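Local atomic coordinates of putative oxidoreductase (PDB entry 3NX4), a protein that probably reduces acryloyl-CoA with NADPH as a medium-chain dehydrogenase/reductase, and binds NADP. Residues Met1-Leu6 against Gly97-Ala102; Asp199-Ser204 against Asp221-Lys226; Pro206-Leu211 against Leu228-Tyr233. One frame throughout, in Å; residues are numbered along the deposited sequence.

Contact 1 of 3, residues Met1-Leu6 against Gly97-Ala102; sequences MQALIL and GLAERA
Selenomethionine Met1 meets Arg101 alongside, the two chains sliding past each other in opposite directions. Its chi3 of -62° bends the chain so that CE reaches back over the other backbone, 3.5 Å from Arg101 N, while SE lies against the aliphatic CB and CG of Arg101. At Gln2 the backbone is held twice by one residue. Gln2 N donates to Glu100 OE1 at 3.0 Å, arriving from above the carboxylate plane, and Gln2 O accepts from Glu100 N at 3.0 Å. The glutamate carboxylate thus takes the place of a backbone acceptor. The Gln2 amide stands almost perpendicular to it, 85° between the planes. Ala3 and Ala99 form a single antiparallel beta bridge, by which strand 2-8, already paired with strand 13-19, touches the segment leading into strand 101-104 of the GroES-like domain. Alanine suits both positions, as Ala3 CA and Ala99 CA come within 3.9 Å and the two CB atoms are crowded together. Leu4 N then gives a nearly straight bond (172°) to Leu98 O, 3.0 Å away, Leu98 being the centre of an inverse gamma turn. The side chains of Leu4 and Leu98 meet through CD2 and CD1, and both also pack on Ile47 of helix 41-48.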
HETATM    1  N   MSE A   1       2.897  42.249 -18.855  1.00 60.52           N
HETATM    2  CA  MSE A   1       2.664  40.816 -19.062  1.00 65.27           C
HETATM    3  C   MSE A   1       1.194  40.418 -18.892  1.00 66.95           C
HETATM    4  O   MSE A   1       0.423  41.110 -18.230  1.00 74.79           O
HETATM    5  CB  MSE A   1       3.544  39.978 -18.128  1.00 67.39           C
HETATM    6  CG  MSE A   1       3.395  40.326 -16.649  1.00 75.21           C
HETATM    7 SE   MSE A   1       4.142  38.980 -15.440  0.75 67.23          SE
HETATM    8  CE  MSE A   1       3.005  37.461 -15.919  1.00 47.24           C
ATOM      9  N   GLN A   2       0.780  39.363 -19.590  1.00 54.18           N
ATOM     10  CA  GLN A   2      -0.539  38.774 -19.415  1.00 57.28           C
ATOM     11  C   GLN A   2      -0.647  37.609 -18.540  1.00 59.60           C
ATOM     12  O   GLN A   2       0.187  36.736 -18.755  1.00 54.58           O
ATOM     13  CB  GLN A   2      -1.033  38.411 -20.816  1.00 65.28           C
ATOM     14  CG  GLN A   2      -2.538  38.363 -20.956  1.00 88.90           C
ATOM     15  CD  GLN A   2      -2.988  37.894 -22.333  1.00101.58           C
ATOM     16  OE1 GLN A   2      -4.167  37.977 -22.676  1.00104.09           O
ATOM     17  NE2 GLN A   2      -2.047  37.390 -23.126  1.00106.56           N
ATOM     18  N   ALA A   3      -1.601  37.476 -17.635  1.00 49.98           N
ATOM     19  CA  ALA A   3      -1.752  36.262 -16.861  1.00 57.00           C
ATOM     20  C   ALA A   3      -3.205  35.954 -16.522  1.00 59.56           C
ATOM     21  O   ALA A   3      -4.033  36.852 -16.452  1.00 57.08           O
ATOM     22  CB  ALA A   3      -0.940  36.360 -15.597  1.00 55.03           C
ATOM     23  N   LEU A   4      -3.509  34.684 -16.287  1.00 54.70           N
ATOM     24  CA  LEU A   4      -4.840  34.307 -15.859  1.00 47.12           C
ATOM     25  C   LEU A   4      -4.881  34.544 -14.363  1.00 53.22           C
ATOM     26  O   LEU A   4      -4.041  34.044 -13.631  1.00 56.38           O
ATOM     27  CB  LEU A   4      -5.134  32.847 -16.194  1.00 47.54           C
ATOM     28  CG  LEU A   4      -6.281  32.140 -15.476  1.00 49.66           C
ATOM     29  CD1 LEU A   4      -7.560  32.922 -15.549  1.00 53.28           C
ATOM     30  CD2 LEU A   4      -6.482  30.743 -16.022  1.00 44.47           C
ATOM     31  N   ILE A   5      -5.858  35.311 -13.913  1.00 52.97           N
ATOM     32  CA  ILE A   5      -5.947  35.690 -12.515  1.00 55.58           C
ATOM     33  C   ILE A   5      -7.195  35.196 -11.825  1.00 59.95           C
ATOM     34  O   ILE A   5      -8.279  35.299 -12.362  1.00 56.61           O
ATOM     35  CB  ILE A   5      -5.898  37.215 -12.358  1.00 61.80           C
ATOM     36  CG1 ILE A   5      -4.536  37.746 -12.794  1.00 65.92           C
ATOM     37  CG2 ILE A   5      -6.191  37.602 -10.930  1.00 58.88           C
ATOM     38  CD1 ILE A   5      -3.450  37.516 -11.796  1.00 62.76           C
ATOM     39  N   LEU A   6      -7.025  34.663 -10.624  1.00 62.36           N
ATOM     40  CA  LEU A   6      -8.140  34.174  -9.836  1.00 67.77           C
ATOM     41  C   LEU A   6      -8.388  35.079  -8.649  1.00 76.53           C
ATOM     42  O   LEU A   6      -7.482  35.369  -7.884  1.00 73.61           O
ATOM     43  CB  LEU A   6      -7.873  32.762  -9.318  1.00 61.06           C
ATOM     44  CG  LEU A   6      -7.594  31.661 -10.336  1.00 52.98           C
ATOM     45  CD1 LEU A   6      -7.481  30.331  -9.633  1.00 51.52           C
ATOM     46  CD2 LEU A   6      -8.661  31.616 -11.386  1.00 47.40           C
ATOM     47  N   GLY A  97       1.966  28.933 -13.501  1.00 37.97           N
ATOM     48  CA  GLY A  97       2.399  28.807 -14.877  1.00 36.72           C
ATOM     49  C   GLY A  97       1.470  29.356 -15.930  1.00 35.74           C
ATOM     50  O   GLY A  97       1.859  29.478 -17.095  1.00 36.10           O
ATOM     51  N   LEU A  98       0.243  29.681 -15.541  1.00 33.85           N
ATOM     52  CA  LEU A  98      -0.717  30.195 -16.515  1.00 32.80           C
ATOM     53  C   LEU A  98      -0.551  31.701 -16.662  1.00 41.56           C
ATOM     54  O   LEU A  98      -1.455  32.485 -16.370  1.00 38.13           O
ATOM     55  CB  LEU A  98      -2.154  29.771 -16.163  1.00 34.50           C
ATOM     56  CG  LEU A  98      -2.376  28.264 -16.370  1.00 38.70           C
ATOM     57  CD1 LEU A  98      -3.577  27.722 -15.596  1.00 39.03           C
ATOM     58  CD2 LEU A  98      -2.490  27.929 -17.855  1.00 39.93           C
ATOM     59  N   ALA A  99       0.638  32.085 -17.119  1.00 45.31           N
ATOM     60  CA  ALA A  99       1.016  33.485 -17.273  1.00 46.40           C
ATOM     61  C   ALA A  99       2.218  33.584 -18.201  1.00 45.50           C
ATOM     62  O   ALA A  99       2.891  32.587 -18.476  1.00 43.30           O
ATOM     63  CB  ALA A  99       1.340  34.102 -15.921  1.00 47.67           C
ATOM     64  N   GLU A 100       2.503  34.792 -18.670  1.00 42.36           N
ATOM     65  CA  GLU A 100       3.600  34.981 -19.607  1.00 43.00           C
ATOM     66  C   GLU A 100       4.964  34.885 -18.944  1.00 38.72           C
ATOM     67  O   GLU A 100       5.951  34.574 -19.604  1.00 44.87           O
ATOM     68  CB  GLU A 100       3.442  36.301 -20.365  1.00 49.68           C
ATOM     69  CG  GLU A 100       2.251  36.279 -21.317  1.00 51.72           C
ATOM     70  CD  GLU A 100       2.163  37.528 -22.172  1.00 64.95           C
ATOM     71  OE1 GLU A 100       2.693  38.574 -21.745  1.00 62.63           O
ATOM     72  OE2 GLU A 100       1.569  37.457 -23.270  1.00 72.52           O
ATOM     73  N   ARG A 101       5.007  35.134 -17.639  1.00 38.53           N
ATOM     74  CA  ARG A 101       6.253  35.039 -16.873  1.00 38.92           C
ATOM     75  C   ARG A 101       6.001  34.399 -15.521  1.00 41.52           C
ATOM     76  O   ARG A 101       4.915  34.523 -14.959  1.00 39.16           O
ATOM     77  CB  ARG A 101       6.863  36.428 -16.640  1.00 43.57           C
ATOM     78  CG  ARG A 101       6.721  37.385 -17.801  1.00 61.39           C
ATOM     79  CD  ARG A 101       8.022  37.545 -18.549  1.00 69.49           C
ATOM     80  NE  ARG A 101       7.966  38.659 -19.491  1.00 70.47           N
ATOM     81  CZ  ARG A 101       7.735  38.530 -20.795  1.00 79.46           C
ATOM     82  NH1 ARG A 101       7.535  37.328 -21.325  1.00 75.09           N
ATOM     83  NH2 ARG A 101       7.707  39.608 -21.570  1.00 85.43           N
ATOM     84  N   ALA A 102       7.026  33.740 -14.987  1.00 41.85           N
ATOM     85  CA  ALA A 102       6.959  33.163 -13.651  1.00 40.51           C
ATOM     86  C   ALA A 102       8.282  33.425 -12.960  1.00 39.27           C
ATOM     87  O   ALA A 102       9.316  33.559 -13.619  1.00 44.08           O
ATOM     88  CB  ALA A 102       6.672  31.653 -13.710  1.00 40.03           C
TER

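Contact 2 of 3, residues Asp199-Ser204 against Asp221-Lys226; sequences DEFAES and DKVLAK
Lys226 and Phe201 cross at about a right angle, the lysine chain passing the CD2 side of the ring while Phe201 CB rests on Val223 CG2 at 3.9 Å. With CG opposite the backbone N (chi1 -173°) and the rest of the chain extended, Lys226 reaches from the helix into the loop. There NZ donates to two backbone carbonyls, Glu200 O at 2.8 Å and Glu203 O at 3.2 Å. The first is approached with the donor tilted from the carbonyl plane, the second almost end-on, with a C=O...N angle of 178°. A long cationic side chain suits this task, since one ammonium group ties together both ends of the turn around Phe201. Its methylenes are used as well: Ser204 CB lies 3.5 Å from Lys226 CD. Ser204 OG reaches the helix indirectly, through a water that is 2.9 Å from the hydroxyl and donates to Lys222 O. The aliphatic part of Lys222 runs beside Ala202 O, with CD at 3.3 Å. Val223, compact and apolar, packs on both Phe201 and Thr153, about 5 Å from bound NADP. The loop after strand 194-197 thus closes over helix 221-229 beside the NADP-binding Arg198, at the cofactor edge of the Rossmann-type fold.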
ATOM      1  N   ASP A 199     -19.420   1.326 -14.776  1.00 34.12           N
ATOM      2  CA  ASP A 199     -20.649   0.768 -14.203  1.00 43.35           C
ATOM      3  C   ASP A 199     -20.408  -0.544 -13.476  1.00 44.24           C
ATOM      4  O   ASP A 199     -21.210  -0.946 -12.636  1.00 47.58           O
ATOM      5  CB  ASP A 199     -21.710   0.517 -15.290  1.00 45.69           C
ATOM      6  CG  ASP A 199     -22.255   1.791 -15.880  1.00 61.47           C
ATOM      7  OD1 ASP A 199     -22.019   2.867 -15.288  1.00 63.57           O
ATOM      8  OD2 ASP A 199     -22.929   1.711 -16.936  1.00 67.21           O
ATOM      9  N   GLU A 200     -19.323  -1.224 -13.831  1.00 39.32           N
ATOM     10  CA  GLU A 200     -19.008  -2.526 -13.254  1.00 44.38           C
ATOM     11  C   GLU A 200     -18.187  -2.394 -11.968  1.00 43.70           C
ATOM     12  O   GLU A 200     -17.708  -3.396 -11.437  1.00 43.72           O
ATOM     13  CB  GLU A 200     -18.221  -3.368 -14.263  1.00 54.25           C
ATOM     14  CG  GLU A 200     -18.853  -3.473 -15.642  1.00 68.82           C
ATOM     15  CD  GLU A 200     -19.752  -4.684 -15.780  1.00 85.08           C
ATOM     16  OE1 GLU A 200     -19.220  -5.811 -15.882  1.00 91.26           O
ATOM     17  OE2 GLU A 200     -20.988  -4.513 -15.784  1.00 90.36           O
ATOM     18  N   PHE A 201     -18.014  -1.163 -11.486  1.00 38.34           N
ATOM     19  CA  PHE A 201     -17.198  -0.889 -10.300  1.00 36.45           C
ATOM     20  C   PHE A 201     -17.980  -0.125  -9.231  1.00 50.16           C
ATOM     21  O   PHE A 201     -17.459   0.809  -8.614  1.00 51.63           O
ATOM     22  CB  PHE A 201     -15.928  -0.127 -10.698  1.00 40.41           C
ATOM     23  CG  PHE A 201     -14.997  -0.939 -11.543  1.00 34.52           C
ATOM     24  CD1 PHE A 201     -15.253  -1.125 -12.896  1.00 34.05           C
ATOM     25  CD2 PHE A 201     -13.894  -1.565 -10.976  1.00 34.23           C
ATOM     26  CE1 PHE A 201     -14.415  -1.898 -13.677  1.00 37.78           C
ATOM     27  CE2 PHE A 201     -13.053  -2.341 -11.749  1.00 35.82           C
ATOM     28  CZ  PHE A 201     -13.309  -2.512 -13.098  1.00 40.19           C
ATOM     29  N   ALA A 202     -19.230  -0.540  -9.022  1.00 43.77           N
ATOM     30  CA  ALA A 202     -20.186   0.184  -8.185  1.00 47.43           C
ATOM     31  C   ALA A 202     -20.437  -0.492  -6.831  1.00 55.62           C
ATOM     32  O   ALA A 202     -20.485   0.175  -5.800  1.00 66.96           O
ATOM     33  CB  ALA A 202     -21.497   0.359  -8.930  1.00 49.76           C
ATOM     34  N   GLU A 203     -20.624  -1.809  -6.847  1.00 45.01           N
ATOM     35  CA  GLU A 203     -20.704  -2.598  -5.612  1.00 42.26           C
ATOM     36  C   GLU A 203     -19.620  -3.667  -5.628  1.00 40.35           C
ATOM     37  O   GLU A 203     -19.196  -4.103  -6.696  1.00 39.38           O
ATOM     38  CB  GLU A 203     -22.081  -3.259  -5.463  1.00 45.46           C
ATOM     39  CG  GLU A 203     -23.232  -2.285  -5.266  1.00 55.23           C
ATOM     40  CD  GLU A 203     -23.879  -1.872  -6.574  1.00 66.06           C
ATOM     41  OE1 GLU A 203     -23.632  -2.545  -7.601  1.00 67.94           O
ATOM     42  OE2 GLU A 203     -24.636  -0.876  -6.575  1.00 70.26           O
ATOM     43  N   SER A 204     -19.168  -4.094  -4.452  1.00 39.95           N
ATOM     44  CA  SER A 204     -18.149  -5.131  -4.376  1.00 40.04           C
ATOM     45  C   SER A 204     -18.147  -5.857  -3.028  1.00 42.40           C
ATOM     46  O   SER A 204     -18.565  -5.305  -2.013  1.00 44.78           O
ATOM     47  CB  SER A 204     -16.754  -4.550  -4.636  1.00 44.80           C
ATOM     48  OG  SER A 204     -16.363  -3.669  -3.600  1.00 46.83           O
ATOM     49  N   ASP A 221     -12.336   6.240  -4.251  1.00 38.78           N
ATOM     50  CA  ASP A 221     -13.678   5.859  -3.845  1.00 39.23           C
ATOM     51  C   ASP A 221     -14.006   4.392  -4.076  1.00 33.93           C
ATOM     52  O   ASP A 221     -13.200   3.514  -3.820  1.00 33.14           O
ATOM     53  CB  ASP A 221     -14.692   6.718  -4.590  1.00 45.29           C
ATOM     54  CG  ASP A 221     -16.048   6.744  -3.911  1.00 58.24           C
ATOM     55  OD1 ASP A 221     -16.099   6.935  -2.686  1.00 62.92           O
ATOM     56  OD2 ASP A 221     -17.057   6.568  -4.611  1.00 56.80           O
ATOM     57  N   LYS A 222     -15.209   4.151  -4.580  1.00 31.11           N
ATOM     58  CA  LYS A 222     -15.695   2.810  -4.855  1.00 30.42           C
ATOM     59  C   LYS A 222     -14.927   2.078  -5.938  1.00 33.71           C
ATOM     60  O   LYS A 222     -14.739   0.880  -5.859  1.00 31.54           O
ATOM     61  CB  LYS A 222     -17.188   2.813  -5.169  1.00 41.63           C
ATOM     62  CG  LYS A 222     -18.058   2.796  -3.938  1.00 49.04           C
ATOM     63  CD  LYS A 222     -19.521   2.940  -4.288  1.00 62.62           C
ATOM     64  CE  LYS A 222     -20.381   2.937  -3.044  1.00 78.71           C
ATOM     65  NZ  LYS A 222     -20.043   4.074  -2.165  1.00 85.70           N
ATOM     66  N   VAL A 223     -14.525   2.797  -6.971  1.00 29.16           N
ATOM     67  CA  VAL A 223     -13.805   2.162  -8.047  1.00 29.01           C
ATOM     68  C   VAL A 223     -12.500   1.597  -7.507  1.00 28.09           C
ATOM     69  O   VAL A 223     -12.189   0.460  -7.751  1.00 28.77           O
ATOM     70  CB  VAL A 223     -13.534   3.153  -9.182  1.00 31.30           C
ATOM     71  CG1 VAL A 223     -12.597   2.560 -10.197  1.00 28.66           C
ATOM     72  CG2 VAL A 223     -14.834   3.559  -9.839  1.00 33.23           C
ATOM     73  N   LEU A 224     -11.792   2.385  -6.715  1.00 25.09           N
ATOM     74  CA  LEU A 224     -10.548   1.943  -6.115  1.00 26.28           C
ATOM     75  C   LEU A 224     -10.808   0.788  -5.172  1.00 27.40           C
ATOM     76  O   LEU A 224     -10.057  -0.171  -5.149  1.00 28.86           O
ATOM     77  CB  LEU A 224      -9.869   3.085  -5.375  1.00 26.25           C
ATOM     78  CG  LEU A 224      -8.646   2.738  -4.535  1.00 33.80           C
ATOM     79  CD1 LEU A 224      -7.628   1.991  -5.355  1.00 27.58           C
ATOM     80  CD2 LEU A 224      -8.051   3.988  -3.929  1.00 28.69           C
ATOM     81  N   ALA A 225     -11.889   0.879  -4.404  1.00 28.17           N
ATOM     82  CA  ALA A 225     -12.224  -0.187  -3.467  1.00 29.53           C
ATOM     83  C   ALA A 225     -12.434  -1.513  -4.194  1.00 32.24           C
ATOM     84  O   ALA A 225     -11.974  -2.553  -3.736  1.00 28.09           O
ATOM     85  CB  ALA A 225     -13.450   0.179  -2.659  1.00 30.92           C
ATOM     86  N   LYS A 226     -13.115  -1.477  -5.336  1.00 30.64           N
ATOM     87  CA  LYS A 226     -13.372  -2.715  -6.069  1.00 29.39           C
ATOM     88  C   LYS A 226     -12.121  -3.231  -6.772  1.00 27.57           C
ATOM     89  O   LYS A 226     -11.872  -4.435  -6.810  1.00 27.99           O
ATOM     90  CB  LYS A 226     -14.512  -2.556  -7.074  1.00 26.35           C
ATOM     91  CG  LYS A 226     -14.891  -3.894  -7.703  1.00 38.68           C
ATOM     92  CD  LYS A 226     -16.356  -3.960  -8.081  1.00 44.65           C
ATOM     93  CE  LYS A 226     -16.673  -5.289  -8.737  1.00 42.75           C
ATOM     94  NZ  LYS A 226     -17.988  -5.253  -9.404  1.00 47.86           N
TER
HETATM   95  O   HOH W   1     -16.646  -0.932  -4.640  1.00 44.42           O

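Contact 3 of 3, residues Pro206-Leu211 against Leu228-Tyr233; sequences PLEKQL and LAQMNY
Leu211 N donates to Gln230 O across 2.7 Å in an almost straight bond (172°), the shortest of three that join the segments. Two residues earlier, Lys209 O meets Gln230 CA in a C-H...O contact. The side chains of Leu211 and Gln230 cross at a slant, methyl CD1 of the leucine lying 3.6 Å from the amide carbon CD; the amide's OE1 is bonded to Trp212 NE1. Glu208 N gives a second bond, 2.8 Å long, to Ala229 O, coming from above the carbonyl plane. Small Ala229 lets the loop come close: its CB sits 3.7 Å from Glu208 CG. The bend at chi2 (-82°) turns the carboxylate away from Ala229; OE2 accepts from Arg205 N, and OE1 takes a weak bond from a water that also binds Gln230 NE2. Gln210 is extended instead, so that OE1 accepts Tyr233 N at 2.8 Å, from above the amide plane. A further water bridges Gln210 O and Asn232 OD1, donating to both. The Tyr233 hydroxyl bonds Asp266 of the second subunit. This is an alpha-to-beta turn of a Rossmann-type domain, where helix 221-229 gives way toward strand 235-239 and the loop entering the neighbouring strand 212-217 lies alongside.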
ATOM      1  N   PRO A 206     -15.655  -7.895  -0.102  1.00 34.02           N
ATOM      2  CA  PRO A 206     -14.302  -7.595   0.380  1.00 32.68           C
ATOM      3  C   PRO A 206     -13.249  -8.221  -0.516  1.00 34.88           C
ATOM      4  O   PRO A 206     -12.195  -7.613  -0.731  1.00 35.02           O
ATOM      5  CB  PRO A 206     -14.286  -8.216   1.778  1.00 32.61           C
ATOM      6  CG  PRO A 206     -15.736  -8.141   2.212  1.00 36.61           C
ATOM      7  CD  PRO A 206     -16.510  -8.453   0.963  1.00 38.85           C
ATOM      8  N   LEU A 207     -13.536  -9.422  -1.015  1.00 31.37           N
ATOM      9  CA  LEU A 207     -12.682 -10.099  -1.990  1.00 29.76           C
ATOM     10  C   LEU A 207     -13.513 -10.512  -3.204  1.00 35.96           C
ATOM     11  O   LEU A 207     -14.570 -11.130  -3.058  1.00 34.94           O
ATOM     12  CB  LEU A 207     -12.023 -11.344  -1.370  1.00 29.19           C
ATOM     13  CG  LEU A 207     -10.941 -11.128  -0.305  1.00 32.08           C
ATOM     14  CD1 LEU A 207     -10.409 -12.474   0.166  1.00 33.43           C
ATOM     15  CD2 LEU A 207      -9.797 -10.239  -0.826  1.00 27.50           C
ATOM     16  N   GLU A 208     -13.032 -10.160  -4.393  1.00 33.00           N
ATOM     17  CA  GLU A 208     -13.649 -10.557  -5.659  1.00 37.80           C
ATOM     18  C   GLU A 208     -12.695 -11.514  -6.366  1.00 41.45           C
ATOM     19  O   GLU A 208     -11.627 -11.831  -5.843  1.00 33.39           O
ATOM     20  CB  GLU A 208     -13.872  -9.331  -6.547  1.00 35.88           C
ATOM     21  CG  GLU A 208     -14.825  -8.282  -5.972  1.00 41.84           C
ATOM     22  CD  GLU A 208     -16.279  -8.634  -6.207  1.00 49.46           C
ATOM     23  OE1 GLU A 208     -16.534  -9.661  -6.869  1.00 49.05           O
ATOM     24  OE2 GLU A 208     -17.161  -7.888  -5.728  1.00 47.54           O
ATOM     25  N   LYS A 209     -13.054 -11.962  -7.564  1.00 37.07           N
ATOM     26  CA  LYS A 209     -12.137 -12.819  -8.302  1.00 42.97           C
ATOM     27  C   LYS A 209     -10.869 -12.038  -8.631  1.00 31.67           C
ATOM     28  O   LYS A 209     -10.921 -10.833  -8.879  1.00 30.20           O
ATOM     29  CB  LYS A 209     -12.765 -13.371  -9.585  1.00 53.96           C
ATOM     30  CG  LYS A 209     -11.806 -14.266 -10.364  1.00 63.99           C
ATOM     31  CD  LYS A 209     -12.518 -15.186 -11.342  1.00 66.89           C
ATOM     32  CE  LYS A 209     -12.985 -14.452 -12.583  1.00 57.95           C
ATOM     33  NZ  LYS A 209     -13.452 -15.426 -13.607  1.00 60.09           N
ATOM     34  N   GLN A 210      -9.734 -12.726  -8.598  1.00 30.54           N
ATOM     35  CA  GLN A 210      -8.446 -12.100  -8.862  1.00 29.65           C
ATOM     36  C   GLN A 210      -8.286 -11.835 -10.337  1.00 30.80           C
ATOM     37  O   GLN A 210      -8.266 -12.778 -11.124  1.00 26.18           O
ATOM     38  CB  GLN A 210      -7.310 -13.008  -8.381  1.00 28.94           C
ATOM     39  CG  GLN A 210      -7.289 -13.188  -6.871  1.00 28.98           C
ATOM     40  CD  GLN A 210      -6.220 -14.171  -6.407  1.00 40.54           C
ATOM     41  OE1 GLN A 210      -5.031 -13.992  -6.665  1.00 34.80           O
ATOM     42  NE2 GLN A 210      -6.650 -15.225  -5.741  1.00 44.66           N
ATOM     43  N   LEU A 211      -8.159 -10.557 -10.700  1.00 23.34           N
ATOM     44  CA  LEU A 211      -8.054 -10.144 -12.103  1.00 26.42           C
ATOM     45  C   LEU A 211      -6.738  -9.462 -12.500  1.00 28.23           C
ATOM     46  O   LEU A 211      -6.258  -9.661 -13.622  1.00 29.11           O
ATOM     47  CB  LEU A 211      -9.202  -9.190 -12.483  1.00 27.63           C
ATOM     48  CG  LEU A 211     -10.630  -9.652 -12.164  1.00 26.13           C
ATOM     49  CD1 LEU A 211     -11.633  -8.549 -12.510  1.00 25.85           C
ATOM     50  CD2 LEU A 211     -10.946 -10.951 -12.895  1.00 28.59           C
ATOM     51  N   LEU A 228      -9.147  -2.865  -5.624  1.00 24.67           N
ATOM     52  CA  LEU A 228      -8.430  -3.559  -4.547  1.00 28.87           C
ATOM     53  C   LEU A 228      -8.952  -4.975  -4.320  1.00 28.03           C
ATOM     54  O   LEU A 228      -8.160  -5.887  -4.103  1.00 24.54           O
ATOM     55  CB  LEU A 228      -8.479  -2.776  -3.234  1.00 26.92           C
ATOM     56  CG  LEU A 228      -7.633  -1.506  -3.186  1.00 27.52           C
ATOM     57  CD1 LEU A 228      -8.086  -0.642  -2.021  1.00 29.23           C
ATOM     58  CD2 LEU A 228      -6.157  -1.854  -3.079  1.00 24.74           C
ATOM     59  N   ALA A 229     -10.272  -5.155  -4.372  1.00 26.20           N
ATOM     60  CA  ALA A 229     -10.889  -6.471  -4.154  1.00 30.16           C
ATOM     61  C   ALA A 229     -10.600  -7.470  -5.285  1.00 27.25           C
ATOM     62  O   ALA A 229     -10.775  -8.687  -5.114  1.00 30.51           O
ATOM     63  CB  ALA A 229     -12.418  -6.327  -3.935  1.00 26.14           C
ATOM     64  N   GLN A 230     -10.150  -6.944  -6.422  1.00 25.11           N
ATOM     65  CA  GLN A 230      -9.879  -7.725  -7.628  1.00 21.36           C
ATOM     66  C   GLN A 230      -8.391  -7.979  -7.897  1.00 24.47           C
ATOM     67  O   GLN A 230      -8.033  -8.516  -8.950  1.00 24.38           O
ATOM     68  CB  GLN A 230     -10.439  -6.981  -8.852  1.00 23.28           C
ATOM     69  CG  GLN A 230     -11.975  -6.938  -8.922  1.00 25.27           C
ATOM     70  CD  GLN A 230     -12.487  -6.053 -10.054  1.00 30.27           C
ATOM     71  OE1 GLN A 230     -11.789  -5.158 -10.522  1.00 32.35           O
ATOM     72  NE2 GLN A 230     -13.723  -6.303 -10.490  1.00 31.35           N
HETATM   73  N   MSE A 231      -7.521  -7.551  -6.989  1.00 24.99           N
HETATM   74  CA  MSE A 231      -6.077  -7.708  -7.214  1.00 22.48           C
HETATM   75  C   MSE A 231      -5.619  -9.161  -7.077  1.00 24.78           C
HETATM   76  O   MSE A 231      -6.061  -9.890  -6.172  1.00 24.83           O
HETATM   77  CB  MSE A 231      -5.266  -6.831  -6.248  1.00 25.97           C
HETATM   78  CG  MSE A 231      -5.566  -5.341  -6.356  1.00 23.72           C
HETATM   79 SE   MSE A 231      -5.358  -4.621  -8.177  0.75 25.35          SE
HETATM   80  CE  MSE A 231      -3.523  -5.165  -8.549  1.00 21.91           C
ATOM     81  N   ASN A 232      -4.718  -9.575  -7.963  1.00 24.65           N
ATOM     82  CA  ASN A 232      -4.047 -10.854  -7.797  1.00 23.06           C
ATOM     83  C   ASN A 232      -3.295 -10.869  -6.463  1.00 24.13           C
ATOM     84  O   ASN A 232      -2.888  -9.829  -5.954  1.00 22.76           O
ATOM     85  CB  ASN A 232      -3.011 -11.074  -8.903  1.00 25.57           C
ATOM     86  CG  ASN A 232      -3.626 -11.321 -10.269  1.00 29.70           C
ATOM     87  OD1 ASN A 232      -4.828 -11.559 -10.405  1.00 27.68           O
ATOM     88  ND2 ASN A 232      -2.783 -11.301 -11.289  1.00 28.62           N
ATOM     89  N   TYR A 233      -3.095 -12.054  -5.908  1.00 24.69           N
ATOM     90  CA  TYR A 233      -2.192 -12.191  -4.773  1.00 23.94           C
ATOM     91  C   TYR A 233      -0.831 -11.528  -5.065  1.00 27.25           C
ATOM     92  O   TYR A 233      -0.217 -11.786  -6.108  1.00 24.31           O
ATOM     93  CB  TYR A 233      -2.015 -13.671  -4.455  1.00 23.64           C
ATOM     94  CG  TYR A 233      -1.272 -13.901  -3.175  1.00 24.28           C
ATOM     95  CD1 TYR A 233       0.122 -13.855  -3.143  1.00 25.72           C
ATOM     96  CD2 TYR A 233      -1.957 -14.166  -1.995  1.00 28.52           C
ATOM     97  CE1 TYR A 233       0.815 -14.062  -1.958  1.00 24.54           C
ATOM     98  CE2 TYR A 233      -1.267 -14.387  -0.802  1.00 29.03           C
ATOM     99  CZ  TYR A 233       0.117 -14.332  -0.796  1.00 27.40           C
ATOM    100  OH  TYR A 233       0.806 -14.545   0.379  1.00 28.91           O
TER
HETATM  101  O   HOH W   2     -15.452  -8.560  -9.600  1.00 44.34           O
HETATM  102  O   HOH W   3      -5.377 -13.553 -12.240  1.00 46.72           O
HETATM  103  O   HOH W   4      -3.871 -10.528 -14.497  1.00 35.12           O

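Contact 1 closes first along the chain and joins strand 2-8 to the approach to strand 101-104, the latter in the GroES-like part of the protein. Contacts 2 and 3 lie on the opposite side of the chain's centre, about 39 and 46 Å away between centres. Their segments alternate in sequence, as the loop between strands 194-197 and 212-217 runs alongside helix 221-229 and the turn after it. Both therefore use that helix, with centres about 12 Å apart, and they touch where Phe201 CE2 lies 3.3 Å from Gln230 OE1. Together they hold one loop of the Rossmann-type domain against the helix and turn that follow it, near the cofactor in contact 2 and beside the second subunit in contact 3.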